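MIX1 (Leishmania major, PDB 3HA4) probably serves as a mitochondrial membrane-anchored scaffold that forms homodimers and mediates protein-protein interactions through a TPR-like helical fold. Local coordinates at residues L37-V41 with W69-L73; V101-L106 with A132-E137. All blocks are in the same frame, centred on the assembly; numbering follows the deposited sequence.

Two packing contacts lie in series along an all-helical, TPR-like chain: interaction 1, between helices 34-42 and 70-81, closes before interaction 2, between helices 94-109 and 123-137, begins. Their centres are about 14 Å apart, and they share no helix, yet they touch directly. Pro72 in the first turn of helix 70-81 rests on Val101, Gln104 and Leu105, while Leu73 meets Ala132. Helix 70-81 therefore links the two contacts within the packed interior. The second subunit packs chiefly against interaction 1 and meets interaction 2 at Asp135, consistent with a helical scaffold that works as a homodimer.

Interaction 1: residues L37-V41 with W69-L73; sequences LHQRV and WLIPL
Ile71 and Leu70, the two residues that reach across to helix 34-42, are both tied at their amides by one carboxylate: Asp68 OD2 accepts a hydrogen bond from Ile71 N, and Asp68 OD1 a weak one from Leu70 N. Both amides belong to the first turn of helix 70-81, where no preceding turn supplies carbonyl partners. The turn is closed by Leu73 N, which bonds to Trp69 O at 2.8 Å.

The contact itself is apolar. Ile71 has most to bury. Its CG1 stands beside the backbone N (chi1 -72°) and the chain continues fully extended (chi2 -179°), which carries CD1 well forward, to 3.8 Å from His38 N and 3.9 Å from Leu37 CG. The Leu37 and Ile71 side chains cross at about a right angle. On the other branch, Ile71 CG2 meets Val41 CG2 at 4.2 Å, a looser touch one helical turn on from Leu37. A beta-branched residue suits this place because its two arms serve different neighbours.

His38 gives the largest share from helix 34-42. With CG anti to the backbone N (chi1 171°), the imidazole reaches Leu70: its CD2 lies 3.7 Å from Leu70 CG and its NE2 3.8 Å from the same atom, while Ile71 CG1 sits at the ring edge near its plane. The flat ring offers its CD2-NE2 side to the leucine and fits a buried place among apolar side chains.

His38 also meets the Trp34 ring, and Ile128 of the second subunit packs on it. Helix 54-64 lies alongside the contact, with Thr61 touching both Leu37 and Ile71, while Trp69 and Pro72 turn to helix 94-109, and Trp69 and Leu73 to helix 123-137.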
loop_
_atom_site.group_PDB
_atom_site.type_symbol
_atom_site.label_atom_id
_atom_site.label_comp_id
_atom_site.label_asym_id
_atom_site.label_seq_id
_atom_site.Cartn_x
_atom_site.Cartn_y
_atom_site.Cartn_z
ATOM N N LEU A 37 -3.331 -4.881 -10.742
ATOM C CA LEU A 37 -4.365 -4.928 -9.743
ATOM C C LEU A 37 -4.045 -4.058 -8.561
ATOM O O LEU A 37 -4.875 -3.365 -8.061
ATOM C CB LEU A 37 -4.577 -6.362 -9.308
ATOM C CG LEU A 37 -5.707 -6.667 -8.354
ATOM C CD1 LEU A 37 -6.988 -6.167 -8.847
ATOM C CD2 LEU A 37 -5.791 -8.089 -8.017
ATOM N N HIS A 38 -2.811 -4.088 -8.128
ATOM C CA HIS A 38 -2.379 -3.220 -7.086
ATOM C C HIS A 38 -2.451 -1.786 -7.546
ATOM O O HIS A 38 -2.878 -0.938 -6.841
ATOM C CB HIS A 38 -0.982 -3.586 -6.649
ATOM C CG HIS A 38 -0.373 -2.601 -5.716
ATOM N ND1 HIS A 38 0.278 -1.480 -6.149
ATOM C CD2 HIS A 38 -0.320 -2.565 -4.373
ATOM C CE1 HIS A 38 0.707 -0.797 -5.115
ATOM N NE2 HIS A 38 0.359 -1.434 -4.027
ATOM N N GLN A 39 -2.037 -1.539 -8.758
ATOM C CA GLN A 39 -2.112 -0.219 -9.370
ATOM C C GLN A 39 -3.555 0.303 -9.508
ATOM O O GLN A 39 -3.818 1.494 -9.315
ATOM C CB GLN A 39 -1.389 -0.216 -10.714
ATOM C CG GLN A 39 -1.348 1.127 -11.413
ATOM C CD GLN A 39 -0.679 1.035 -12.778
ATOM O OE1 GLN A 39 0.316 1.707 -13.046
ATOM N NE2 GLN A 39 -1.215 0.179 -13.638
ATOM N N ARG A 40 -4.491 -0.578 -9.769
ATOM C CA ARG A 40 -5.866 -0.200 -9.898
ATOM C C ARG A 40 -6.487 0.139 -8.578
ATOM O O ARG A 40 -7.310 0.996 -8.464
ATOM C CB ARG A 40 -6.615 -1.333 -10.535
ATOM C CG ARG A 40 -6.814 -1.141 -11.950
ATOM C CD ARG A 40 -7.166 -2.347 -12.702
ATOM N NE ARG A 40 -6.865 -2.100 -14.091
ATOM C CZ ARG A 40 -7.269 -2.843 -15.106
ATOM N NH1 ARG A 40 -8.000 -3.906 -14.900
ATOM N NH2 ARG A 40 -6.941 -2.519 -16.326
ATOM N N VAL A 41 -6.059 -0.561 -7.565
ATOM C CA VAL A 41 -6.579 -0.383 -6.236
ATOM C C VAL A 41 -6.041 0.878 -5.609
ATOM O O VAL A 41 -6.684 1.504 -4.823
ATOM C CB VAL A 41 -6.236 -1.582 -5.364
ATOM C CG1 VAL A 41 -6.422 -1.272 -3.938
ATOM C CG2 VAL A 41 -7.049 -2.748 -5.742
ATOM N N TRP A 69 -0.833 -9.265 1.411
ATOM C CA TRP A 69 -1.219 -8.325 2.480
ATOM C C TRP A 69 -1.259 -6.890 1.954
ATOM O O TRP A 69 -1.956 -6.040 2.507
ATOM C CB TRP A 69 -0.258 -8.417 3.693
ATOM C CG TRP A 69 1.152 -8.187 3.289
ATOM C CD1 TRP A 69 2.021 -9.113 2.805
ATOM C CD2 TRP A 69 1.841 -6.933 3.253
ATOM N NE1 TRP A 69 3.217 -8.518 2.486
ATOM C CE2 TRP A 69 3.132 -7.179 2.755
ATOM C CE3 TRP A 69 1.496 -5.629 3.609
ATOM C CZ2 TRP A 69 4.081 -6.174 2.614
ATOM C CZ3 TRP A 69 2.437 -4.633 3.460
ATOM C CH2 TRP A 69 3.716 -4.912 2.973
ATOM N N LEU A 70 -0.503 -6.629 0.891
ATOM C CA LEU A 70 -0.345 -5.274 0.371
ATOM C C LEU A 70 -1.666 -4.690 -0.118
ATOM O O LEU A 70 -2.054 -3.581 0.254
ATOM C CB LEU A 70 0.694 -5.245 -0.752
ATOM C CG LEU A 70 1.169 -3.860 -1.199
ATOM C CD1 LEU A 70 1.334 -2.919 -0.006
ATOM C CD2 LEU A 70 2.470 -3.964 -1.976
ATOM N N ILE A 71 -2.366 -5.445 -0.949
ATOM C CA ILE A 71 -3.634 -4.970 -1.461
ATOM C C ILE A 71 -4.664 -4.807 -0.337
ATOM O O ILE A 71 -5.341 -3.782 -0.268
ATOM C CB ILE A 71 -4.127 -5.842 -2.633
ATOM C CG1 ILE A 71 -3.246 -5.565 -3.857
ATOM C CG2 ILE A 71 -5.610 -5.572 -2.929
ATOM C CD1 ILE A 71 -3.625 -6.326 -5.112
ATOM N N PRO A 72 -4.770 -5.804 0.563
ATOM C CA PRO A 72 -5.662 -5.640 1.725
ATOM C C PRO A 72 -5.318 -4.427 2.589
ATOM O O PRO A 72 -6.220 -3.767 3.109
ATOM C CB PRO A 72 -5.461 -6.938 2.503
ATOM C CG PRO A 72 -5.142 -7.936 1.427
ATOM C CD PRO A 72 -4.282 -7.188 0.443
ATOM N N LEU A 73 -4.031 -4.137 2.734
ATOM C CA LEU A 73 -3.600 -2.933 3.424
ATOM C C LEU A 73 -4.160 -1.686 2.719
ATOM O O LEU A 73 -4.726 -0.794 3.351
ATOM C CB LEU A 73 -2.071 -2.884 3.474
ATOM C CG LEU A 73 -1.404 -1.719 4.203
ATOM C CD1 LEU A 73 -1.650 -1.843 5.686
ATOM C CD2 LEU A 73 0.080 -1.691 3.898
#

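Interaction 2: residues V101-L106 with A132-E137; sequences VLMQLL and AVDDLE
Leu102, Leu136 and Val133 form the heart of an antiparallel helix pair, the basic packing unit of this TPR-like fold. The axes of the short segments 101-106 and 132-137 approach to 9.7 Å, with 153° between their directions. Leu136 points at the facing helix, and its CD1 presses on the backbone at Leu102 CA (3.5 Å) and meets Leu105 CD1 at 3.6 Å, with Val101 CG1 farther off at 4.0 Å. A leucine fits because one slender branch can enter between three neighbours.

Val133 works with both methyls. CG1 touches Leu102 CD1 (3.7 Å) and Leu106 CD2 (3.8 Å), and CG2 lies against Leu106 CD2 and Leu105 CB. Beta branching spreads these methyls close to the helix. The single methyl CB of Ala132 is enough to meet Leu105 CD1. Thr76 of helix 70-81 touches Leu136 as well, and Arg98 NE bonds to Leu136 O.

In Leu102 a chi2 of 57° turns the two methyls to different partners: CD1 goes to Val133, whereas CD2 lies 3.5 Å from OE2 of the exposed Glu137, whose chain bends at chi2 (-80°) to bring the carboxylate over that methyl.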
loop_
_atom_site.group_PDB
_atom_site.type_symbol
_atom_site.label_atom_id
_atom_site.label_comp_id
_atom_site.label_asym_id
_atom_site.label_seq_id
_atom_site.Cartn_x
_atom_site.Cartn_y
_atom_site.Cartn_z
ATOM N N VAL A 101 -11.488 -8.588 4.311
ATOM C CA VAL A 101 -10.146 -8.014 4.286
ATOM C C VAL A 101 -9.439 -8.320 5.607
ATOM O O VAL A 101 -8.267 -8.719 5.622
ATOM C CB VAL A 101 -10.172 -6.499 4.041
ATOM C CG1 VAL A 101 -8.761 -5.935 4.019
ATOM C CG2 VAL A 101 -10.878 -6.202 2.733
ATOM N N LEU A 102 -10.168 -8.147 6.706
ATOM C CA LEU A 102 -9.664 -8.496 8.026
ATOM C C LEU A 102 -9.229 -9.973 8.044
ATOM O O LEU A 102 -8.078 -10.289 8.347
ATOM C CB LEU A 102 -10.712 -8.198 9.106
ATOM C CG LEU A 102 -10.422 -8.766 10.503
ATOM C CD1 LEU A 102 -9.075 -8.281 11.023
ATOM C CD2 LEU A 102 -11.542 -8.441 11.500
ATOM N N MET A 103 -10.140 -10.866 7.669
ATOM C CA MET A 103 -9.825 -12.288 7.580
ATOM C C MET A 103 -8.561 -12.613 6.761
ATOM O O MET A 103 -7.724 -13.421 7.191
ATOM C CB MET A 103 -11.015 -13.062 7.031
ATOM C CG MET A 103 -10.920 -14.567 7.212
ATOM S SD MET A 103 -12.346 -15.459 6.540
ATOM C CE MET A 103 -13.692 -14.415 7.103
ATOM N N GLN A 104 -8.408 -12.002 5.587
ATOM C CA GLN A 104 -7.217 -12.299 4.789
ATOM C C GLN A 104 -5.918 -11.810 5.446
ATOM O O GLN A 104 -4.902 -12.505 5.405
ATOM C CB GLN A 104 -7.334 -11.777 3.360
ATOM C CG GLN A 104 -6.003 -11.751 2.630
ATOM C CD GLN A 104 -6.152 -11.855 1.130
ATOM O OE1 GLN A 104 -7.156 -12.349 0.634
ATOM N NE2 GLN A 104 -5.146 -11.405 0.403
ATOM N N LEU A 105 -5.959 -10.616 6.039
ATOM C CA LEU A 105 -4.800 -10.075 6.746
ATOM C C LEU A 105 -4.449 -10.983 7.915
ATOM O O LEU A 105 -3.279 -11.249 8.163
ATOM C CB LEU A 105 -5.045 -8.637 7.221
ATOM C CG LEU A 105 -4.902 -7.569 6.127
ATOM C CD1 LEU A 105 -5.412 -6.222 6.597
ATOM C CD2 LEU A 105 -3.470 -7.476 5.708
ATOM N N LEU A 106 -5.470 -11.480 8.606
ATOM C CA LEU A 106 -5.254 -12.381 9.731
ATOM C C LEU A 106 -4.630 -13.700 9.279
ATOM O O LEU A 106 -3.759 -14.238 9.978
ATOM C CB LEU A 106 -6.548 -12.615 10.531
ATOM C CG LEU A 106 -7.018 -11.449 11.409
ATOM C CD1 LEU A 106 -8.337 -11.768 12.086
ATOM C CD2 LEU A 106 -5.958 -11.072 12.445
ATOM N N ALA A 132 -3.184 -2.558 10.675
ATOM C CA ALA A 132 -4.336 -2.573 9.783
ATOM C C ALA A 132 -5.455 -3.425 10.375
ATOM O O ALA A 132 -6.639 -3.092 10.249
ATOM C CB ALA A 132 -3.940 -3.083 8.404
ATOM N N VAL A 133 -5.071 -4.524 11.019
ATOM C CA VAL A 133 -6.027 -5.406 11.667
ATOM C C VAL A 133 -6.825 -4.654 12.733
ATOM O O VAL A 133 -8.059 -4.736 12.766
ATOM C CB VAL A 133 -5.325 -6.640 12.270
ATOM C CG1 VAL A 133 -6.252 -7.378 13.226
ATOM C CG2 VAL A 133 -4.880 -7.571 11.163
ATOM N N ASP A 134 -6.115 -3.910 13.582
ATOM C CA ASP A 134 -6.739 -3.029 14.578
ATOM C C ASP A 134 -7.714 -2.080 13.914
ATOM O O ASP A 134 -8.854 -1.928 14.364
ATOM C CB ASP A 134 -5.690 -2.180 15.315
ATOM C CG ASP A 134 -5.029 -2.912 16.451
ATOM O OD1 ASP A 134 -5.357 -4.096 16.703
ATOM O OD2 ASP A 134 -4.169 -2.284 17.100
ATOM N N ASP A 135 -7.241 -1.410 12.866
ATOM C CA ASP A 135 -8.072 -0.465 12.141
ATOM C C ASP A 135 -9.370 -1.143 11.732
ATOM O O ASP A 135 -10.461 -0.631 11.994
ATOM C CB ASP A 135 -7.327 0.088 10.926
ATOM C CG ASP A 135 -6.320 1.147 11.306
ATOM O OD1 ASP A 135 -6.474 1.717 12.403
ATOM O OD2 ASP A 135 -5.386 1.415 10.522
ATOM N N LEU A 136 -9.251 -2.319 11.123
ATOM C CA LEU A 136 -10.432 -3.039 10.680
ATOM C C LEU A 136 -11.302 -3.389 11.871
ATOM O O LEU A 136 -12.487 -3.069 11.893
ATOM C CB LEU A 136 -10.039 -4.277 9.878
ATOM C CG LEU A 136 -9.376 -3.920 8.543
ATOM C CD1 LEU A 136 -8.621 -5.109 7.905
ATOM C CD2 LEU A 136 -10.443 -3.333 7.593
ATOM N N GLU A 137 -10.735 -4.036 12.853
ATOM C CA GLU A 137 -11.460 -4.363 14.052
ATOM C C GLU A 137 -12.196 -3.167 14.664
ATOM O O GLU A 137 -13.288 -3.300 15.138
ATOM C CB GLU A 137 -10.521 -5.013 15.058
ATOM C CG GLU A 137 -10.007 -6.380 14.706
ATOM C CD GLU A 137 -10.985 -7.431 15.002
ATOM O OE1 GLU A 137 -12.081 -7.074 15.353
ATOM O OE2 GLU A 137 -10.691 -8.602 14.869
#